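Local coordinates for HD domain-containing protein (Aquifex aeolicus, PDB 2HEK) that probably acts as an HD-family phosphohydrolase, perhaps on dGTP, and binds a zinc ion and GDP at separate sites, at residues 131-136 against 144-149; 164-169 against 219-224. All blocks are in the same frame, centred on the assembly; numbering follows the deposited sequence.

Contact 1 (131-136 against 144-149); sequences IERLVR and DEEEKL
E147 OE1 is a carboxylate oxygen with two donors: R136 NE reaches it across the contact at 2.8 Å, and the backbone N of E143, just ahead of the segment, binds it as well. The other oxygen takes a matching bond, R136 NH2 to E147 OE2 at 2.9 Å, so the arginine grips the carboxylate side-on, one nitrogen to each oxygen. Both bonds arrive on the syn side and in the guanidinium plane, yet the two flat groups are turned 30° from each other, so the fork is slightly twisted. A bend in R136 at chi3 (-67°) folds its guanidinium back beside its own helix, with E132 O and R133 CA over one face, while E147 runs straight out beyond CG to meet it.

R133 approaches the same carboxylate from a different side. Its CG lies 3.4 Å from E147 OE2, but the charge pairing from R133 NE is long, and the two planes are steeply inclined. The end of R133 instead turns its edge to E146, R133 NH2 lying 3.5 Å from E146 CG, and it forms salt bridges with E73 and D130 outside the contact. Water 1 accepts from R133 NE at 2.9 Å and sits between D144 OD2 and E147 OE2; water 2 accepts from R133 NH2 at 2.7 Å and also lies by D144 OD2.

D144 also serves as N-cap of helix 145-155, with E147 N donating to D144 OD1 at 2.9 Å and 169°. The residue that caps the helix thus fixes the backbone from which E147 reaches over. A salt-bridge network, rather than apolar interlocking, joins helices 128-139 and 145-155. R136 in particular would be expected to favour the ionised form of the buried E147, with R133 adding to this at longer range.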
loop_
_atom_site.group_PDB
_atom_site.type_symbol
_atom_site.label_atom_id
_atom_site.label_comp_id
_atom_site.label_asym_id
_atom_site.label_seq_id
_atom_site.Cartn_x
_atom_site.Cartn_y
_atom_site.Cartn_z
ATOM N N ILE A 131 6.094 -40.494 -2.201
ATOM C CA ILE A 131 5.894 -39.904 -3.515
ATOM C C ILE A 131 4.481 -40.213 -4.044
ATOM O O ILE A 131 3.862 -39.368 -4.703
ATOM C CB ILE A 131 6.980 -40.338 -4.499
ATOM C CG1 ILE A 131 8.358 -39.801 -4.066
ATOM C CG2 ILE A 131 6.684 -39.847 -5.884
ATOM C CD1 ILE A 131 9.545 -40.269 -5.002
ATOM N N GLU A 132 3.961 -41.423 -3.807
ATOM C CA GLU A 132 2.573 -41.680 -4.229
ATOM C C GLU A 132 1.614 -40.813 -3.435
ATOM O O GLU A 132 0.607 -40.410 -3.973
ATOM C CB GLU A 132 2.160 -43.154 -4.078
ATOM C CG GLU A 132 3.052 -44.140 -4.823
ATOM C CD GLU A 132 3.001 -43.975 -6.338
ATOM O OE1 GLU A 132 1.912 -43.701 -6.910
ATOM O OE2 GLU A 132 4.061 -44.118 -6.980
ATOM N N ARG A 133 1.916 -40.554 -2.159
ATOM C CA ARG A 133 1.061 -39.707 -1.313
ATOM C C ARG A 133 1.115 -38.240 -1.767
ATOM O O ARG A 133 0.082 -37.599 -1.869
ATOM C CB ARG A 133 1.480 -39.824 0.160
ATOM C CG ARG A 133 1.219 -41.236 0.716
ATOM C CD ARG A 133 1.754 -41.406 2.108
ATOM N NE ARG A 133 1.008 -40.648 3.128
ATOM C CZ ARG A 133 1.496 -39.645 3.859
ATOM N NH1 ARG A 133 2.730 -39.194 3.663
ATOM N NH2 ARG A 133 0.727 -39.071 4.786
ATOM N N LEU A 134 2.324 -37.738 -2.053
ATOM C CA LEU A 134 2.489 -36.412 -2.660
ATOM C C LEU A 134 1.618 -36.244 -3.912
ATOM O O LEU A 134 0.945 -35.233 -4.076
ATOM C CB LEU A 134 3.961 -36.156 -3.004
ATOM C CG LEU A 134 4.316 -34.771 -3.597
ATOM C CD1 LEU A 134 5.769 -34.514 -3.298
ATOM C CD2 LEU A 134 4.117 -34.742 -5.086
ATOM N N VAL A 135 1.641 -37.225 -4.799
ATOM C CA VAL A 135 0.809 -37.176 -6.013
ATOM C C VAL A 135 -0.695 -37.058 -5.702
ATOM O O VAL A 135 -1.385 -36.214 -6.256
ATOM C CB VAL A 135 1.073 -38.384 -6.930
ATOM C CG1 VAL A 135 -0.017 -38.468 -8.019
ATOM C CG2 VAL A 135 2.468 -38.274 -7.543
ATOM N N ARG A 136 -1.198 -37.887 -4.799
ATOM C CA ARG A 136 -2.613 -37.839 -4.397
ATOM C C ARG A 136 -2.976 -36.505 -3.763
ATOM O O ARG A 136 -4.017 -35.948 -4.053
ATOM C CB ARG A 136 -2.931 -38.986 -3.410
ATOM C CG ARG A 136 -3.053 -40.337 -4.126
ATOM C CD ARG A 136 -3.712 -41.444 -3.270
ATOM N NE ARG A 136 -2.889 -41.823 -2.125
ATOM C CZ ARG A 136 -1.903 -42.730 -2.200
ATOM N NH1 ARG A 136 -1.602 -43.308 -3.349
ATOM N NH2 ARG A 136 -1.208 -43.030 -1.144
ATOM N N ASP A 144 -6.819 -41.406 2.532
ATOM C CA ASP A 144 -7.064 -41.461 3.974
ATOM C C ASP A 144 -7.216 -40.059 4.559
ATOM O O ASP A 144 -7.222 -39.072 3.804
ATOM C CB ASP A 144 -6.022 -42.320 4.730
ATOM C CG ASP A 144 -4.594 -41.796 4.609
ATOM O OD1 ASP A 144 -4.375 -40.577 4.504
ATOM O OD2 ASP A 144 -3.656 -42.619 4.660
ATOM N N GLU A 145 -7.348 -39.973 5.880
ATOM C CA GLU A 145 -7.639 -38.693 6.537
ATOM C C GLU A 145 -6.437 -37.754 6.628
ATOM O O GLU A 145 -6.595 -36.550 6.518
ATOM C CB GLU A 145 -8.245 -38.926 7.911
ATOM C CG GLU A 145 -9.661 -39.505 7.859
ATOM C CD GLU A 145 -10.593 -38.749 6.909
ATOM O OE1 GLU A 145 -10.987 -37.591 7.222
ATOM O OE2 GLU A 145 -10.931 -39.320 5.844
ATOM N N GLU A 146 -5.236 -38.300 6.825
ATOM C CA GLU A 146 -4.022 -37.490 6.774
ATOM C C GLU A 146 -3.866 -36.891 5.382
ATOM O O GLU A 146 -3.637 -35.691 5.256
ATOM C CB GLU A 146 -2.781 -38.300 7.174
ATOM C CG GLU A 146 -1.418 -37.562 7.030
ATOM C CD GLU A 146 -1.183 -36.368 7.993
ATOM O OE1 GLU A 146 -2.127 -35.856 8.658
ATOM O OE2 GLU A 146 -0.016 -35.920 8.067
ATOM N N GLU A 147 -4.010 -37.714 4.343
ATOM C CA GLU A 147 -3.874 -37.223 2.996
ATOM C C GLU A 147 -4.935 -36.165 2.703
ATOM O O GLU A 147 -4.648 -35.205 2.001
ATOM C CB GLU A 147 -3.950 -38.324 1.978
ATOM C CG GLU A 147 -2.692 -39.258 1.950
ATOM C CD GLU A 147 -2.862 -40.428 0.969
ATOM O OE1 GLU A 147 -3.727 -40.338 0.073
ATOM O OE2 GLU A 147 -2.122 -41.444 1.076
ATOM N N LYS A 148 -6.141 -36.343 3.239
ATOM C CA LYS A 148 -7.222 -35.385 2.996
ATOM C C LYS A 148 -6.913 -34.034 3.645
ATOM O O LYS A 148 -7.091 -33.004 3.004
ATOM C CB LYS A 148 -8.595 -35.921 3.438
ATOM C CG LYS A 148 -9.773 -34.948 3.174
ATOM C CD LYS A 148 -11.067 -35.511 3.744
ATOM C CE LYS A 148 -12.286 -34.660 3.407
ATOM N NZ LYS A 148 -13.564 -35.309 3.972
ATOM N N LEU A 149 -6.440 -34.031 4.891
ATOM C CA LEU A 149 -6.056 -32.769 5.537
ATOM C C LEU A 149 -4.982 -32.040 4.715
ATOM O O LEU A 149 -5.066 -30.827 4.493
ATOM C CB LEU A 149 -5.545 -32.997 6.979
ATOM C CG LEU A 149 -4.930 -31.805 7.722
ATOM C CD1 LEU A 149 -5.974 -30.680 7.939
ATOM C CD2 LEU A 149 -4.335 -32.219 9.062
HETATM O O HOH W 1 -1.349 -42.316 3.276
HETATM O O HOH W 2 -1.321 -40.781 5.404
#

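Contact 2 (164-169 against 219-224); sequences DYLRRD and QVYFHK
Y221 meets D169 through its hydroxyl, which donates to D169 OD2 at 2.6 Å, although the position of that oxygen is less certain than most. Y221 lies in the last turn of helix 203-221, which widens here to a pi-type turn, and its side chain reaches helix 160-173. The carboxylate stands almost upright to the phenol, their planes 82° apart, and comes in at the ring edge. CG of Y221 lies beside its backbone N (chi1 -49°), which lets the ring extend toward helix 160-173. L166 CD2 packs at the ring edge on the CE1 side, the carboxylate being on the CE2 side; it is 3.6 Å from Y221 OH and 4.1 Å from Y221 CE1. Y165 brings CD1 to within 3.7 Å of the Y221 hydroxyl oxygen, OH. M216, one turn back on helix 203-221, touches L166, D169 and Y221.

Beyond the tyrosine, F222 leaves the helix with its ring resting on strands 311-318 and 349-356, and H223 caps the next helix.

On the other side of the join, D164 holds R168 in a side-on salt bridge and accepts from ND1 of H54, a zinc ligand, while the side chain of Y165 comes close to those of H54 and D161, their nearest atoms about 4 Å apart. Y221 thus joins helix 203-221 of the HD-associated region to helix 160-173, which carries the zinc ligand D161 of the HD domain; H54 and D85 are the other protein ligands of that metal site.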
loop_
_atom_site.group_PDB
_atom_site.type_symbol
_atom_site.label_atom_id
_atom_site.label_comp_id
_atom_site.label_asym_id
_atom_site.label_seq_id
_atom_site.Cartn_x
_atom_site.Cartn_y
_atom_site.Cartn_z
ATOM N N ASP A 164 -2.759 -17.973 -3.457
ATOM C CA ASP A 164 -1.721 -17.325 -4.241
ATOM C C ASP A 164 -2.269 -16.770 -5.536
ATOM O O ASP A 164 -1.988 -15.618 -5.880
ATOM C CB ASP A 164 -0.527 -18.214 -4.585
ATOM C CG ASP A 164 0.542 -17.420 -5.334
ATOM O OD1 ASP A 164 0.610 -17.531 -6.581
ATOM O OD2 ASP A 164 1.312 -16.708 -4.675
ATOM N N TYR A 165 -3.041 -17.553 -6.325
ATOM C CA TYR A 165 -3.414 -16.983 -7.614
ATOM C C TYR A 165 -4.385 -15.814 -7.498
ATOM O O TYR A 165 -4.310 -14.895 -8.313
ATOM C CB TYR A 165 -3.836 -18.056 -8.635
ATOM C CG TYR A 165 -5.156 -18.773 -8.489
ATOM C CD1 TYR A 165 -6.352 -18.080 -8.442
ATOM C CD2 TYR A 165 -5.170 -20.166 -8.377
ATOM C CE1 TYR A 165 -7.554 -18.779 -8.296
ATOM C CE2 TYR A 165 -6.369 -20.879 -8.219
ATOM C CZ TYR A 165 -7.564 -20.175 -8.178
ATOM O OH TYR A 165 -8.753 -20.850 -8.028
ATOM N N LEU A 166 -5.285 -15.811 -6.513
ATOM C CA LEU A 166 -6.213 -14.679 -6.405
ATOM C C LEU A 166 -5.431 -13.402 -6.180
ATOM O O LEU A 166 -5.665 -12.398 -6.852
ATOM C CB LEU A 166 -7.249 -14.858 -5.282
ATOM C CG LEU A 166 -8.326 -15.926 -5.539
ATOM C CD1 LEU A 166 -9.124 -16.112 -4.219
ATOM C CD2 LEU A 166 -9.250 -15.515 -6.740
ATOM N N ARG A 167 -4.496 -13.444 -5.232
ATOM C CA ARG A 167 -3.614 -12.281 -4.932
ATOM C C ARG A 167 -2.686 -11.913 -6.093
ATOM O O ARG A 167 -2.497 -10.726 -6.424
ATOM C CB ARG A 167 -2.823 -12.521 -3.620
ATOM C CG ARG A 167 -1.806 -11.390 -3.188
ATOM C CD ARG A 167 -1.082 -11.569 -1.693
ATOM N NE ARG A 167 -0.445 -10.304 -1.370
ATOM C CZ ARG A 167 -0.012 -10.008 -0.168
ATOM N NH1 ARG A 167 -0.163 -10.889 0.823
ATOM N NH2 ARG A 167 0.542 -8.834 0.054
ATOM N N ARG A 168 -2.053 -12.899 -6.717
ATOM C CA ARG A 168 -1.130 -12.606 -7.798
ATOM C C ARG A 168 -1.884 -12.062 -9.046
ATOM O O ARG A 168 -1.423 -11.106 -9.706
ATOM C CB ARG A 168 -0.310 -13.884 -8.142
ATOM C CG ARG A 168 0.859 -13.680 -9.164
ATOM C CD ARG A 168 1.765 -14.976 -9.318
ATOM N NE ARG A 168 2.153 -15.410 -7.970
ATOM C CZ ARG A 168 3.188 -14.931 -7.294
ATOM N NH1 ARG A 168 4.028 -14.053 -7.853
ATOM N NH2 ARG A 168 3.376 -15.332 -6.055
ATOM N N ASP A 169 -3.028 -12.681 -9.377
ATOM C CA ASP A 169 -3.854 -12.234 -10.499
ATOM C C ASP A 169 -4.277 -10.786 -10.263
ATOM O O ASP A 169 -4.189 -9.984 -11.178
ATOM C CB ASP A 169 -5.077 -13.144 -10.709
ATOM C CG ASP A 169 -4.695 -14.574 -11.159
ATOM O OD1 ASP A 169 -3.520 -14.831 -11.476
ATOM O OD2 ASP A 169 -5.578 -15.451 -11.185
ATOM N N GLN A 219 -14.530 -9.274 -12.545
ATOM C CA GLN A 219 -13.690 -8.280 -13.229
ATOM C C GLN A 219 -12.790 -8.940 -14.283
ATOM O O GLN A 219 -12.584 -8.377 -15.376
ATOM C CB GLN A 219 -12.897 -7.431 -12.206
ATOM C CG GLN A 219 -11.881 -6.412 -12.778
ATOM C CD GLN A 219 -12.531 -5.068 -13.185
ATOM O OE1 GLN A 219 -13.758 -4.964 -13.289
ATOM N NE2 GLN A 219 -11.695 -4.041 -13.416
ATOM N N VAL A 220 -12.241 -10.118 -13.962
ATOM C CA VAL A 220 -11.196 -10.720 -14.817
ATOM C C VAL A 220 -11.599 -12.060 -15.469
ATOM O O VAL A 220 -11.656 -12.157 -16.707
ATOM C CB VAL A 220 -9.830 -10.913 -14.055
ATOM C CG1 VAL A 220 -8.814 -11.569 -14.987
ATOM C CG2 VAL A 220 -9.285 -9.570 -13.504
ATOM N N TYR A 221 -11.875 -13.085 -14.662
ATOM C CA TYR A 221 -12.029 -14.443 -15.224
ATOM C C TYR A 221 -13.270 -14.517 -16.140
ATOM O O TYR A 221 -13.292 -15.266 -17.130
ATOM C CB TYR A 221 -12.069 -15.540 -14.114
ATOM C CG TYR A 221 -10.944 -15.448 -13.055
ATOM C CD1 TYR A 221 -11.213 -15.704 -11.708
ATOM C CD2 TYR A 221 -9.615 -15.101 -13.414
ATOM C CE1 TYR A 221 -10.199 -15.630 -10.727
ATOM C CE2 TYR A 221 -8.602 -14.998 -12.430
ATOM C CZ TYR A 221 -8.906 -15.288 -11.100
ATOM O OH TYR A 221 -7.914 -15.190 -10.112
ATOM N N PHE A 222 -14.293 -13.732 -15.830
ATOM C CA PHE A 222 -15.526 -13.760 -16.650
ATOM C C PHE A 222 -15.656 -12.529 -17.524
ATOM O O PHE A 222 -16.742 -12.240 -18.027
ATOM C CB PHE A 222 -16.775 -13.933 -15.772
ATOM C CG PHE A 222 -16.856 -15.265 -15.108
ATOM C CD1 PHE A 222 -17.689 -15.443 -13.990
ATOM C CD2 PHE A 222 -16.078 -16.346 -15.555
ATOM C CE1 PHE A 222 -17.783 -16.706 -13.344
ATOM C CE2 PHE A 222 -16.152 -17.618 -14.925
ATOM C CZ PHE A 222 -17.026 -17.793 -13.811
ATOM N N HIS A 223 -14.555 -11.794 -17.712
ATOM C CA HIS A 223 -14.581 -10.600 -18.542
ATOM C C HIS A 223 -15.032 -11.074 -19.948
ATOM O O HIS A 223 -14.556 -12.080 -20.449
ATOM C CB HIS A 223 -13.178 -9.964 -18.600
ATOM C CG HIS A 223 -13.133 -8.650 -19.299
ATOM N ND1 HIS A 223 -13.206 -8.540 -20.671
ATOM C CD2 HIS A 223 -12.999 -7.383 -18.820
ATOM C CE1 HIS A 223 -13.119 -7.267 -21.010
ATOM N NE2 HIS A 223 -12.960 -6.547 -19.909
ATOM N N LYS A 224 -15.937 -10.334 -20.569
ATOM C CA LYS A 224 -16.590 -10.833 -21.783
ATOM C C LYS A 224 -15.577 -11.045 -22.906
ATOM O O LYS A 224 -15.708 -11.989 -23.673
ATOM C CB LYS A 224 -17.682 -9.874 -22.224
ATOM C CG LYS A 224 -17.193 -8.523 -22.670
ATOM C CD LYS A 224 -18.330 -7.481 -22.659
ATOM C CE LYS A 224 -17.901 -6.249 -23.436
ATOM N NZ LYS A 224 -18.837 -5.106 -23.224
#

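The two contacts make a compact example of how chemistry follows position in a fold. Both are partly buried, but contact 1 is the more peripheral, its centre about 21 Å from that of the chain; it joins neighbouring helices within the HD domain and relies on charge and bridging water away from the zinc and GDP sites. Contact 2, its centre about 9 Å from that of the chain, joins segments whose closest ends are 50 residues apart and pairs one phenol with a carboxylate and apolar atoms next to the zinc site. They share no helix, but helices 145-155 and 160-173 follow each other in sequence. Their nearest atoms are about 15 Å apart, so any connection runs through the intervening fold.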